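Local atomic coordinates of hydrolase family protein (Deinococcus radiodurans R1, PDB entry 3CNH), a protein that probably acts as a phosphatase of the haloacid dehalogenase-like superfamily and binds a sodium ion in this crystal. Residues 13-17 and 86-92. Numbering follows the deposited sequence. Where two conformers were deposited one is given.
Sequences GVLLT and QPRPEVL
Leu16 and Pro87 pair their backbones in a single beta bridge. It joins the loop after strand 6-9 of the haloacid dehalogenase-like fold, just beyond the sodium site that includes Asp10 and Gly12, to the start of helix 89-98. Two backbone bonds flank the bridge. Thr17 N reaches Gln86 O at 2.8 Å, nearly along the C=O axis. Arg88 N, at the N-cap of the helix, bonds Leu15 O at 3.1 Å but sits above the carbonyl plane. In one of two conformers, Arg88 reaches toward residues 13-17. Its CB rests 3.4 Å from Val14 O, and CG reaches Leu16 C. The chain bends at chi2 (-74°), which carries NE past the Thr17 methyl CG2. Thr17 N and Leu16 O lie over one face of the guanidinium, NH1 stands 3.3 Å from Gly13 O, and NH2 4.1 Å from Thr17 CA. Val91 CG1 meets Val14 CG1 and Leu15 CD2, and Trp9 of strand 6-9 touches all three residues. One Leu92 conformer brings CD2 to Leu15 CD2. With chi1 at 55°, Thr17 OG1 lies between its own backbone N and carbonyl carbon and is turned to the Gln86 amide. OG1 also bonds Gln84 O. A valine at Thr17 would probably leave Gln86 N without its acceptor and Gln84 O without this partner. The Gln86 N to Thr17 OG1 bond measures 2.9 Å, with an N-H...O angle of 159°.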
loop_
_atom_site.group_PDB
_atom_site.type_symbol
_atom_site.label_atom_id
_atom_site.label_comp_id
_atom_site.label_asym_id
_atom_site.label_seq_id
_atom_site.Cartn_x
_atom_site.Cartn_y
_atom_site.Cartn_z
ATOM N N GLY A 13 -5.701 1.561 2.862
ATOM C CA GLY A 13 -7.055 1.074 3.076
ATOM C C GLY A 13 -7.184 -0.008 4.123
ATOM O O GLY A 13 -8.287 -0.510 4.388
ATOM N N VAL A 14 -6.050 -0.336 4.726
ATOM C CA VAL A 14 -5.989 -1.375 5.762
ATOM C C VAL A 14 -5.356 -0.806 7.032
ATOM O O VAL A 14 -6.045 -0.515 8.029
ATOM C CB VAL A 14 -5.269 -2.629 5.244
ATOM C CG1 VAL A 14 -5.106 -3.703 6.310
ATOM C CG2 VAL A 14 -6.040 -3.236 4.050
ATOM N N LEU A 15 -4.050 -0.595 6.959
ATOM C CA LEU A 15 -3.291 -0.047 8.099
ATOM C C LEU A 15 -3.389 1.474 8.190
ATOM O O LEU A 15 -3.434 2.078 9.259
ATOM C CB LEU A 15 -1.821 -0.451 7.992
ATOM C CG LEU A 15 -1.559 -1.958 8.137
ATOM C CD1 LEU A 15 -0.111 -2.294 7.765
ATOM C CD2 LEU A 15 -1.929 -2.431 9.546
ATOM N N LEU A 16 -3.393 2.072 7.023
ATOM C CA LEU A 16 -3.488 3.529 6.853
ATOM C C LEU A 16 -4.496 3.828 5.782
ATOM O O LEU A 16 -4.967 2.940 5.078
ATOM C CB LEU A 16 -2.136 4.108 6.403
ATOM C CG LEU A 16 -0.859 3.802 7.229
ATOM C CD1 LEU A 16 0.390 4.379 6.522
ATOM C CD2 LEU A 16 -0.976 4.290 8.664
ATOM N N THR A 17 -4.808 5.104 5.662
ATOM C CA THR A 17 -5.623 5.557 4.533
ATOM C C THR A 17 -4.794 5.327 3.268
ATOM O O THR A 17 -3.601 5.066 3.319
ATOM C CB THR A 17 -5.947 7.070 4.623
ATOM O OG1 THR A 17 -4.723 7.811 4.730
ATOM C CG2 THR A 17 -6.838 7.351 5.800
ATOM N N GLN A 86 -3.069 9.036 6.791
ATOM C CA GLN A 86 -3.550 9.038 8.158
ATOM C C GLN A 86 -3.735 7.586 8.653
ATOM O O GLN A 86 -3.883 6.663 7.857
ATOM C CB GLN A 86 -4.866 9.781 8.211
ATOM C CG GLN A 86 -4.735 11.245 7.776
ATOM C CD GLN A 86 -3.892 12.092 8.742
ATOM O OE1 GLN A 86 -3.886 11.858 9.949
ATOM N NE2 GLN A 86 -3.202 13.104 8.209
ATOM N N PRO A 87 -3.735 7.396 9.963
ATOM C CA PRO A 87 -3.879 6.018 10.390
ATOM C C PRO A 87 -5.281 5.500 10.401
ATOM O O PRO A 87 -6.250 6.259 10.421
ATOM C CB PRO A 87 -3.422 6.077 11.869
ATOM C CG PRO A 87 -3.725 7.446 12.293
ATOM C CD PRO A 87 -3.548 8.330 11.083
ATOM N N ARG A 88 -5.358 4.176 10.357
ATOM C CA ARG A 88 -6.608 3.431 10.604
ATOM C C ARG A 88 -6.379 2.777 11.968
ATOM O O ARG A 88 -5.926 1.644 12.047
ATOM C CB ARG A 88 -6.857 2.372 9.538
ATOM C CG ARG A 88 -7.213 2.935 8.195
ATOM C CD ARG A 88 -8.622 3.477 8.195
ATOM N NE ARG A 88 -8.899 4.143 6.933
ATOM C CZ ARG A 88 -9.250 3.505 5.827
ATOM N NH1 ARG A 88 -9.367 2.189 5.851
ATOM N NH2 ARG A 88 -9.459 4.170 4.697
ATOM N N PRO A 89 -6.675 3.510 13.074
ATOM C CA PRO A 89 -6.324 3.091 14.403
ATOM C C PRO A 89 -6.630 1.679 14.846
ATOM O O PRO A 89 -5.780 1.037 15.438
ATOM C CB PRO A 89 -7.041 4.110 15.297
ATOM C CG PRO A 89 -7.285 5.283 14.439
ATOM C CD PRO A 89 -7.498 4.740 13.085
ATOM N N GLU A 90 -7.834 1.210 14.573
ATOM C CA GLU A 90 -8.219 -0.115 15.062
ATOM C C GLU A 90 -7.451 -1.240 14.362
ATOM O O GLU A 90 -7.042 -2.220 14.999
ATOM C CB GLU A 90 -9.732 -0.348 14.969
ATOM C CG GLU A 90 -10.591 0.650 15.743
ATOM C CD GLU A 90 -12.093 0.486 15.446
ATOM O OE1 GLU A 90 -12.461 -0.169 14.433
ATOM O OE2 GLU A 90 -12.911 1.026 16.220
ATOM N N VAL A 91 -7.271 -1.103 13.062
ATOM C CA VAL A 91 -6.558 -2.142 12.285
ATOM C C VAL A 91 -5.073 -2.104 12.638
ATOM O O VAL A 91 -4.394 -3.125 12.799
ATOM C CB VAL A 91 -6.823 -2.072 10.794
ATOM C CG1 VAL A 91 -5.948 -3.085 10.092
ATOM C CG2 VAL A 91 -8.291 -2.338 10.541
ATOM N N LEU A 92 -4.567 -0.894 12.775
ATOM C CA LEU A 92 -3.172 -0.704 13.235
ATOM C C LEU A 92 -2.908 -1.392 14.512
ATOM O O LEU A 92 -1.906 -2.078 14.697
ATOM C CB LEU A 92 -2.835 0.753 13.502
ATOM C CG LEU A 92 -2.352 1.466 12.269
ATOM C CD1 LEU A 92 -2.263 2.949 12.486
ATOM C CD2 LEU A 92 -0.998 0.902 11.872
#